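Local atomic coordinates of 4-carboxymuconolactone decarboxylase (Sinorhizobium meliloti, PDB entry 4G9Q), a protein that belongs to the carboxymuconolactone decarboxylase family and may have the peroxiredoxin activity generally assigned to it, assembling as an all-helical trimer. Residues Q146-E151 with R195-P200; L117-G122 with D186-D191; S77-A82 with T242-Y247. All coordinates share one frame; numbering follows the deposited sequence.

Contact 1 of 3, residues Q146-E151 with R195-P200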
loop_
_atom_site.group_PDB
_atom_site.type_symbol
_atom_site.label_atom_id
_atom_site.label_comp_id
_atom_site.label_asym_id
_atom_site.label_seq_id
_atom_site.Cartn_x
_atom_site.Cartn_y
_atom_site.Cartn_z
ATOM N N GLN A 146 26.580 -1.017 -18.650
ATOM C CA GLN A 146 26.879 -0.892 -17.214
ATOM C C GLN A 146 25.848 -1.586 -16.319
ATOM O O GLN A 146 25.983 -1.591 -15.094
ATOM C CB GLN A 146 26.980 0.582 -16.822
ATOM C CG GLN A 146 28.095 1.358 -17.516
ATOM C CD GLN A 146 28.385 2.679 -16.824
ATOM O OE1 GLN A 146 28.598 2.722 -15.614
ATOM N NE2 GLN A 146 28.390 3.760 -17.590
ATOM N N LEU A 147 24.830 -2.177 -16.934
ATOM C CA LEU A 147 23.699 -2.743 -16.192
ATOM C C LEU A 147 23.962 -4.174 -15.722
ATOM O O LEU A 147 24.950 -4.804 -16.127
ATOM C CB LEU A 147 22.420 -2.657 -17.037
ATOM C CG LEU A 147 22.104 -1.264 -17.611
ATOM C CD1 LEU A 147 20.891 -1.306 -18.513
ATOM C CD2 LEU A 147 21.904 -0.246 -16.509
ATOM N N ALA A 148 23.081 -4.682 -14.862
ATOM C CA ALA A 148 23.197 -6.049 -14.366
ATOM C C ALA A 148 23.024 -7.024 -15.523
ATOM O O ALA A 148 22.206 -6.796 -16.410
ATOM C CB ALA A 148 22.164 -6.312 -13.280
ATOM N N ALA A 149 23.804 -8.105 -15.513
ATOM C CA ALA A 149 23.795 -9.071 -16.612
ATOM C C ALA A 149 22.477 -9.836 -16.678
ATOM O O ALA A 149 21.918 -10.204 -15.649
ATOM C CB ALA A 149 24.965 -10.042 -16.470
ATOM N N VAL A 150 21.980 -10.065 -17.895
ATOM C CA VAL A 150 20.817 -10.929 -18.094
ATOM C C VAL A 150 21.092 -12.327 -17.534
ATOM O O VAL A 150 20.294 -12.868 -16.761
ATOM C CB VAL A 150 20.410 -11.014 -19.589
ATOM C CG1 VAL A 150 19.341 -12.077 -19.807
ATOM C CG2 VAL A 150 19.920 -9.671 -20.081
ATOM N N GLU A 151 22.227 -12.905 -17.922
ATOM C CA GLU A 151 22.655 -14.188 -17.374
ATOM C C GLU A 151 24.161 -14.166 -17.131
ATOM O O GLU A 151 24.932 -13.767 -18.004
ATOM C CB GLU A 151 22.272 -15.342 -18.312
ATOM C CG GLU A 151 22.582 -16.725 -17.745
ATOM C CD GLU A 151 22.095 -17.875 -18.620
ATOM O OE1 GLU A 151 21.495 -17.632 -19.692
ATOM O OE2 GLU A 151 22.320 -19.035 -18.222
ATOM N N ARG A 195 22.260 -14.727 -8.228
ATOM C CA ARG A 195 22.716 -13.752 -9.210
ATOM C C ARG A 195 23.782 -12.842 -8.589
ATOM O O ARG A 195 23.585 -12.312 -7.497
ATOM C CB ARG A 195 21.533 -12.957 -9.769
ATOM C CG ARG A 195 20.660 -13.764 -10.741
ATOM C CD ARG A 195 19.386 -12.995 -11.120
ATOM N NE ARG A 195 19.700 -11.690 -11.703
ATOM C CZ ARG A 195 19.973 -11.474 -12.988
ATOM N NH1 ARG A 195 19.955 -12.473 -13.868
ATOM N NH2 ARG A 195 20.258 -10.247 -13.397
ATOM N N PRO A 196 24.935 -12.690 -9.263
ATOM C CA PRO A 196 26.059 -11.990 -8.615
ATOM C C PRO A 196 25.991 -10.455 -8.596
ATOM O O PRO A 196 26.815 -9.815 -7.935
ATOM C CB PRO A 196 27.275 -12.459 -9.431
ATOM C CG PRO A 196 26.713 -12.734 -10.798
ATOM C CD PRO A 196 25.343 -13.336 -10.529
ATOM N N ASP A 197 25.014 -9.875 -9.288
ATOM C CA ASP A 197 24.962 -8.425 -9.498
ATOM C C ASP A 197 24.634 -7.633 -8.226
ATOM O O ASP A 197 24.874 -6.427 -8.156
ATOM C CB ASP A 197 24.005 -8.104 -10.646
ATOM C CG ASP A 197 24.189 -9.055 -11.825
ATOM O OD1 ASP A 197 24.882 -8.662 -12.790
ATOM O OD2 ASP A 197 23.679 -10.207 -11.762
ATOM N N LEU A 198 24.091 -8.320 -7.224
ATOM C CA LEU A 198 24.114 -7.831 -5.850
ATOM C C LEU A 198 24.840 -8.864 -5.017
ATOM O O LEU A 198 24.575 -10.066 -5.140
ATOM C CB LEU A 198 22.701 -7.649 -5.292
ATOM C CG LEU A 198 21.872 -6.448 -5.745
ATOM C CD1 LEU A 198 20.408 -6.631 -5.336
ATOM C CD2 LEU A 198 22.444 -5.126 -5.216
ATOM N N ALA A 199 25.756 -8.401 -4.172
ATOM C CA ALA A 199 26.338 -9.254 -3.141
ATOM C C ALA A 199 25.208 -9.746 -2.237
ATOM O O ALA A 199 24.230 -9.017 -2.034
ATOM C CB ALA A 199 27.360 -8.475 -2.339
ATOM N N PRO A 200 25.317 -10.987 -1.712
ATOM C CA PRO A 200 24.269 -11.539 -0.846
ATOM C C PRO A 200 23.852 -10.590 0.277
ATOM O O PRO A 200 22.655 -10.441 0.530
ATOM C CB PRO A 200 24.920 -12.805 -0.291
ATOM C CG PRO A 200 25.780 -13.256 -1.425
ATOM C CD PRO A 200 26.374 -11.988 -1.967
HETATM O O HOH W 1 23.423 -12.011 -13.900
#
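Both Arg195 and Asp197 set their CG beside their own backbone N (chi1 -74° and -43°), and a bend at chi3 of Arg195 brings its guanidinium to the backbone of Ala149 and Val150. Two successive carbonyls are gripped there. Arg195 NH2 donates to Ala149 O at 2.8 Å, nearly in line with the carbonyl bond, while its NH1 reaches Val150 O at 2.9 Å from above the plane of that carbonyl, the oxygen itself lying in the guanidinium plane. Asp197 answers with its carboxylate: Ala149 N donates to Asp197 OD1 at 3.0 Å, approaching from above the carboxylate plane, and Ala148 CB packs 3.7 Å from Asp197 CB. A water ties the two halves together, donating to both Ala149 O and Asp197 OD2. With an alanine at Arg195, the carbonyls of Ala149 and Val150 would probably lose their charged donor and Glu112 its ion-pair mate. Tyr56 of the second subunit packs on Arg195. Three direct hydrogen bonds thus let side chains of the loop between helices 178-192 and 200-213 hold the irregular backbone between helices 130-139 and 159-173, against helix 107-120, whose Glu112 OE2 forms a salt bridge with Arg195 NE.

Contact 2 of 3, residues L117-G122 with D186-D191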
loop_
_atom_site.group_PDB
_atom_site.type_symbol
_atom_site.label_atom_id
_atom_site.label_comp_id
_atom_site.label_asym_id
_atom_site.label_seq_id
_atom_site.Cartn_x
_atom_site.Cartn_y
_atom_site.Cartn_z
ATOM N N LEU A 117 13.283 -6.727 -6.819
ATOM C CA LEU A 117 12.010 -6.281 -6.268
ATOM C C LEU A 117 10.808 -6.535 -7.175
ATOM O O LEU A 117 9.674 -6.448 -6.712
ATOM C CB LEU A 117 12.087 -4.825 -5.793
ATOM C CG LEU A 117 13.063 -4.630 -4.621
ATOM C CD1 LEU A 117 13.018 -3.192 -4.151
ATOM C CD2 LEU A 117 12.787 -5.596 -3.464
ATOM N N ALA A 118 11.047 -6.878 -8.445
ATOM C CA ALA A 118 9.965 -7.397 -9.295
ATOM C C ALA A 118 9.357 -8.630 -8.628
ATOM O O ALA A 118 8.132 -8.800 -8.593
ATOM C CB ALA A 118 10.482 -7.742 -10.683
ATOM N N TYR A 119 10.224 -9.470 -8.066
ATOM C CA TYR A 119 9.783 -10.681 -7.384
ATOM C C TYR A 119 9.269 -10.409 -5.975
ATOM O O TYR A 119 8.272 -10.991 -5.562
ATOM C CB TYR A 119 10.913 -11.706 -7.330
ATOM C CG TYR A 119 11.281 -12.255 -8.685
ATOM C CD1 TYR A 119 10.632 -13.380 -9.204
ATOM C CD2 TYR A 119 12.280 -11.653 -9.447
ATOM C CE1 TYR A 119 10.980 -13.893 -10.461
ATOM C CE2 TYR A 119 12.626 -12.152 -10.700
ATOM C CZ TYR A 119 11.975 -13.264 -11.198
ATOM O OH TYR A 119 12.331 -13.751 -12.431
ATOM N N TYR A 120 9.945 -9.528 -5.239
ATOM C CA TYR A 120 9.614 -9.328 -3.822
ATOM C C TYR A 120 8.573 -8.256 -3.537
ATOM O O TYR A 120 7.843 -8.352 -2.537
ATOM C CB TYR A 120 10.880 -9.165 -2.965
ATOM C CG TYR A 120 11.467 -10.508 -2.617
ATOM C CD1 TYR A 120 11.037 -11.200 -1.486
ATOM C CD2 TYR A 120 12.410 -11.120 -3.448
ATOM C CE1 TYR A 120 11.545 -12.448 -1.171
ATOM C CE2 TYR A 120 12.931 -12.375 -3.134
ATOM C CZ TYR A 120 12.494 -13.031 -1.998
ATOM O OH TYR A 120 12.990 -14.270 -1.674
ATOM N N SER A 121 8.497 -7.245 -4.398
ATOM C CA SER A 121 7.492 -6.192 -4.256
ATOM C C SER A 121 6.364 -6.362 -5.268
ATOM O O SER A 121 5.219 -5.984 -5.003
ATOM C CB SER A 121 8.124 -4.807 -4.375
ATOM O OG SER A 121 9.092 -4.606 -3.354
ATOM N N GLY A 122 6.678 -6.942 -6.419
ATOM C CA GLY A 122 5.666 -7.168 -7.453
ATOM C C GLY A 122 6.082 -6.555 -8.771
ATOM O O GLY A 122 6.782 -5.541 -8.798
ATOM N N ASP A 186 12.910 -22.750 -8.021
ATOM C CA ASP A 186 13.560 -22.567 -9.325
ATOM C C ASP A 186 13.892 -21.117 -9.669
ATOM O O ASP A 186 14.989 -20.832 -10.165
ATOM C CB ASP A 186 12.712 -23.172 -10.445
ATOM C CG ASP A 186 12.615 -24.689 -10.365
ATOM O OD1 ASP A 186 13.453 -25.325 -9.683
ATOM O OD2 ASP A 186 11.695 -25.240 -11.004
ATOM N N TYR A 187 12.949 -20.207 -9.423
ATOM C CA TYR A 187 13.133 -18.800 -9.797
ATOM C C TYR A 187 13.881 -18.006 -8.738
ATOM O O TYR A 187 14.676 -17.125 -9.068
ATOM C CB TYR A 187 11.791 -18.108 -10.057
ATOM C CG TYR A 187 11.053 -18.508 -11.319
ATOM C CD1 TYR A 187 11.592 -19.414 -12.237
ATOM C CD2 TYR A 187 9.809 -17.941 -11.609
ATOM C CE1 TYR A 187 10.902 -19.750 -13.399
ATOM C CE2 TYR A 187 9.116 -18.273 -12.762
ATOM C CZ TYR A 187 9.665 -19.178 -13.651
ATOM O OH TYR A 187 8.969 -19.500 -14.797
ATOM N N LEU A 188 13.613 -18.291 -7.465
ATOM C CA LEU A 188 14.206 -17.482 -6.400
ATOM C C LEU A 188 15.486 -18.073 -5.831
ATOM O O LEU A 188 16.569 -17.515 -6.017
ATOM C CB LEU A 188 13.208 -17.196 -5.273
ATOM C CG LEU A 188 11.878 -16.519 -5.608
ATOM C CD1 LEU A 188 11.210 -16.092 -4.311
ATOM C CD2 LEU A 188 12.050 -15.325 -6.523
ATOM N N PHE A 189 15.369 -19.198 -5.135
ATOM C CA PHE A 189 16.514 -19.693 -4.383
ATOM C C PHE A 189 17.604 -20.361 -5.219
ATOM O O PHE A 189 18.766 -20.339 -4.829
ATOM C CB PHE A 189 16.059 -20.523 -3.178
ATOM C CG PHE A 189 15.400 -19.689 -2.125
ATOM C CD1 PHE A 189 16.168 -18.927 -1.250
ATOM C CD2 PHE A 189 14.017 -19.604 -2.054
ATOM C CE1 PHE A 189 15.566 -18.117 -0.292
ATOM C CE2 PHE A 189 13.403 -18.806 -1.095
ATOM C CZ PHE A 189 14.178 -18.064 -0.213
ATOM N N ARG A 190 17.238 -20.896 -6.381
ATOM C CA ARG A 190 18.226 -21.486 -7.289
ATOM C C ARG A 190 18.577 -20.592 -8.480
ATOM O O ARG A 190 19.271 -21.029 -9.409
ATOM C CB ARG A 190 17.782 -22.881 -7.750
ATOM C CG ARG A 190 17.874 -23.925 -6.651
ATOM C CD ARG A 190 17.648 -25.335 -7.176
ATOM N NE ARG A 190 18.663 -26.250 -6.653
ATOM C CZ ARG A 190 19.784 -26.576 -7.291
ATOM N NH1 ARG A 190 20.045 -26.082 -8.497
ATOM N NH2 ARG A 190 20.647 -27.407 -6.727
ATOM N N ASP A 191 18.111 -19.343 -8.450
ATOM C CA ASP A 191 18.466 -18.365 -9.484
ATOM C C ASP A 191 18.642 -16.956 -8.925
ATOM O O ASP A 191 19.773 -16.508 -8.746
ATOM C CB ASP A 191 17.469 -18.370 -10.659
ATOM C CG ASP A 191 17.808 -17.324 -11.719
ATOM O OD1 ASP A 191 18.991 -16.935 -11.822
ATOM O OD2 ASP A 191 16.894 -16.882 -12.453
#
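Leu188 pushes its forked end between Tyr119 and Tyr120, and the apolar part of the contact follows from that fork. Leu188 CD2 lies 3.6 Å from Tyr119 CD1 and nearly as near to Tyr119 CG, the two side chains sliding past each other in opposite directions. Leu188 CD1 lies 4.0 Å from Tyr120 CZ. Its chi1 of -56° directs CG beside the backbone N, and chi2 of -168° turns the fork to spread one methyl toward each ring. Tyr187 adds its CB, 4.3 Å from Tyr119 CE1.

In this all-helical protein, which carries two carboxymuconolactone decarboxylase family regions in one chain, the end of helix 107-120 from the first meets helix 178-192 from the second. Helix 178-192 includes a wider pi-type turn at 186-191. Helix 107-120 ends at Tyr120: Leu117 O accepts from both Ser121 N and Gly122 N, at 2.7 and 3.1 Å, and Gly122 leaves helical geometry with a positive phi.

No hydrogen bond spans the two segments, yet the hydroxyls of Tyr119 and Tyr120 have polar partners beyond them. Tyr120 OH, 3.7 Å from Leu188 CD1 and 4.2 Å from Phe189 CZ, is tied by a hydrogen bond to Trp193 NE1, just past the end of helix 178-192. Tyr119 OH instead bonds Arg60 NH1 of the second subunit, and that Arg60 also forms a salt bridge with Asp191. Tyr56 of the second subunit meets the Tyr119 ring edge-to-face, and its Trp250 packs on both Tyr119 and Leu188.

Contact 3 of 3, residues S77-A82 with T242-Y247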
loop_
_atom_site.group_PDB
_atom_site.type_symbol
_atom_site.label_atom_id
_atom_site.label_comp_id
_atom_site.label_asym_id
_atom_site.label_seq_id
_atom_site.Cartn_x
_atom_site.Cartn_y
_atom_site.Cartn_z
ATOM N N SER A 77 21.385 4.739 0.597
ATOM C CA SER A 77 20.828 4.893 -0.747
ATOM C C SER A 77 20.126 3.617 -1.227
ATOM O O SER A 77 19.030 3.689 -1.784
ATOM C CB SER A 77 21.904 5.335 -1.741
ATOM O OG SER A 77 22.219 6.710 -1.578
ATOM N N LEU A 78 20.742 2.456 -0.998
ATOM C CA LEU A 78 20.114 1.178 -1.342
ATOM C C LEU A 78 18.806 0.961 -0.583
ATOM O O LEU A 78 17.807 0.537 -1.165
ATOM C CB LEU A 78 21.066 0.005 -1.091
ATOM C CG LEU A 78 22.125 -0.256 -2.166
ATOM C CD1 LEU A 78 23.130 -1.269 -1.639
ATOM C CD2 LEU A 78 21.490 -0.738 -3.472
ATOM N N VAL A 79 18.824 1.260 0.714
ATOM C CA VAL A 79 17.635 1.145 1.565
ATOM C C VAL A 79 16.515 2.069 1.080
ATOM O O VAL A 79 15.342 1.675 1.031
ATOM C CB VAL A 79 17.986 1.451 3.039
ATOM C CG1 VAL A 79 16.733 1.616 3.893
ATOM C CG2 VAL A 79 18.872 0.339 3.609
ATOM N N THR A 80 16.889 3.292 0.717
ATOM C CA THR A 80 15.924 4.297 0.272
ATOM C C THR A 80 15.305 3.909 -1.074
ATOM O O THR A 80 14.082 3.975 -1.239
ATOM C CB THR A 80 16.564 5.691 0.190
ATOM O OG1 THR A 80 17.177 5.995 1.450
ATOM C CG2 THR A 80 15.506 6.761 -0.122
ATOM N N ILE A 81 16.145 3.490 -2.023
ATOM C CA ILE A 81 15.636 3.034 -3.321
ATOM C C ILE A 81 14.653 1.873 -3.137
ATOM O O ILE A 81 13.558 1.877 -3.716
ATOM C CB ILE A 81 16.781 2.667 -4.294
ATOM C CG1 ILE A 81 17.466 3.949 -4.788
ATOM C CG2 ILE A 81 16.259 1.849 -5.476
ATOM C CD1 ILE A 81 18.728 3.673 -5.577
ATOM N N ALA A 82 15.029 0.901 -2.310
ATOM C CA ALA A 82 14.160 -0.250 -2.044
ATOM C C ALA A 82 12.812 0.191 -1.465
ATOM O O ALA A 82 11.757 -0.282 -1.903
ATOM C CB ALA A 82 14.858 -1.250 -1.133
ATOM N N THR A 242 15.607 2.380 11.533
ATOM C CA THR A 242 15.527 3.796 11.906
ATOM C C THR A 242 15.353 4.701 10.678
ATOM O O THR A 242 14.505 5.603 10.667
ATOM C CB THR A 242 16.754 4.202 12.743
ATOM O OG1 THR A 242 16.843 3.337 13.881
ATOM C CG2 THR A 242 16.648 5.656 13.215
ATOM N N HIS A 243 16.139 4.439 9.637
ATOM C CA HIS A 243 16.049 5.174 8.379
ATOM C C HIS A 243 14.641 5.054 7.782
ATOM O O HIS A 243 14.058 6.038 7.313
ATOM C CB HIS A 243 17.109 4.639 7.410
ATOM C CG HIS A 243 17.312 5.485 6.196
ATOM N ND1 HIS A 243 18.157 6.577 6.182
ATOM C CD2 HIS A 243 16.803 5.387 4.945
ATOM C CE1 HIS A 243 18.150 7.118 4.976
ATOM N NE2 HIS A 243 17.331 6.418 4.210
ATOM N N LEU A 244 14.093 3.845 7.843
ATOM C CA LEU A 244 12.789 3.553 7.261
ATOM C C LEU A 244 11.609 4.136 8.036
ATOM O O LEU A 244 10.516 4.253 7.484
ATOM C CB LEU A 244 12.617 2.045 7.073
ATOM C CG LEU A 244 13.503 1.446 5.979
ATOM C CD1 LEU A 244 13.371 -0.073 5.972
ATOM C CD2 LEU A 244 13.154 2.033 4.613
ATOM N N ALA A 245 11.812 4.500 9.301
ATOM C CA ALA A 245 10.770 5.228 10.041
ATOM C C ALA A 245 10.392 6.506 9.296
ATOM O O ALA A 245 9.222 6.895 9.247
ATOM C CB ALA A 245 11.233 5.556 11.449
ATOM N N PHE A 246 11.392 7.143 8.696
ATOM C CA PHE A 246 11.179 8.391 7.971
ATOM C C PHE A 246 10.606 8.165 6.585
ATOM O O PHE A 246 9.665 8.850 6.183
ATOM C CB PHE A 246 12.473 9.213 7.927
ATOM C CG PHE A 246 12.963 9.611 9.288
ATOM C CD1 PHE A 246 12.654 10.870 9.810
ATOM C CD2 PHE A 246 13.684 8.717 10.071
ATOM C CE1 PHE A 246 13.082 11.234 11.078
ATOM C CE2 PHE A 246 14.111 9.072 11.346
ATOM C CZ PHE A 246 13.806 10.336 11.851
ATOM N N TYR A 247 11.149 7.184 5.867
ATOM C CA TYR A 247 10.721 6.923 4.488
ATOM C C TYR A 247 9.461 6.082 4.356
ATOM O O TYR A 247 8.744 6.204 3.366
ATOM C CB TYR A 247 11.869 6.336 3.664
ATOM C CG TYR A 247 12.873 7.400 3.299
ATOM C CD1 TYR A 247 12.654 8.238 2.205
ATOM C CD2 TYR A 247 14.016 7.606 4.076
ATOM C CE1 TYR A 247 13.559 9.240 1.875
ATOM C CE2 TYR A 247 14.930 8.610 3.757
ATOM C CZ TYR A 247 14.700 9.419 2.659
ATOM O OH TYR A 247 15.605 10.409 2.340
#
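Thr80 OG1 is held from two directions: His243 NE2 donates to it across the helix pair at 2.8 Å, with an N-H...O angle of 147°, and the hydroxyl also bonds Arg76 O one turn back in its own helix. Since that carbonyl can only accept, the threonine hydroxyl must serve as donor to it while accepting from the imidazole. The bond meets the imidazole at its edge, the oxygen tilted somewhat from the ring plane. The far nitrogen of the ring is also engaged, ND1 being hydrogen-bonded to Arg76 NH1, so both ends of His243 are fixed and its rotation is set. A chi1 of -168° carries the imidazole out from helix 234-248, with CG opposite the backbone N, toward the threonine.

The axes of segments 77-82 and 242-247 approach to 10.4 Å and cross at -38°, their chains running in the same general direction. The pair joins helix 73-86 to helix 234-248 in the buried middle of the all-helical chain, each lying within one of its two family regions.

The other branch of Thr80 uses its methyl. Thr80 CG2 sits over one face of the Tyr247 ring, 3.9 Å from the centroid, a CH-pi contact offset toward the rim. Thus one small side chain gives its oxygen to the histidine and its carbon to the tyrosine. The Tyr247 hydroxyl is bound by Tyr96 OH and Trp66 NE1, and Trp66 meets the His243 ring edge-to-face. Beside this polar group lies an aliphatic one: the Val79 and Leu244 side chains cross obliquely, with Val79 CG1 3.7 Å from Leu244 CD2 and also within 3.9 Å of His243 CD2. Helix 200-213 continues the apolar packing, with Leu205 against Val79 and Ile212 against Leu244.

How the contacts relate
Place in the fold and chemistry vary together in these three contacts. Contact 3, with its centre about 8 Å from the centre of the chain, is wholly buried and combines a matched polar bond with apolar packing between two helices. Contact 2, also buried but farther out, relies across its segments on apolar and aromatic surfaces. Contact 1 is only partly buried, joins two loops, and uses charged side chains, backbone groups and a water. Helix 178-192 bears one side of contact 2, and the loop after it gives one side of contact 1; both reach the second subunit. Contacts 2 and 3 touch directly, Leu117 CD1 lying 3.8 Å from Ala82 CA, whereas contacts 1 and 3 do not.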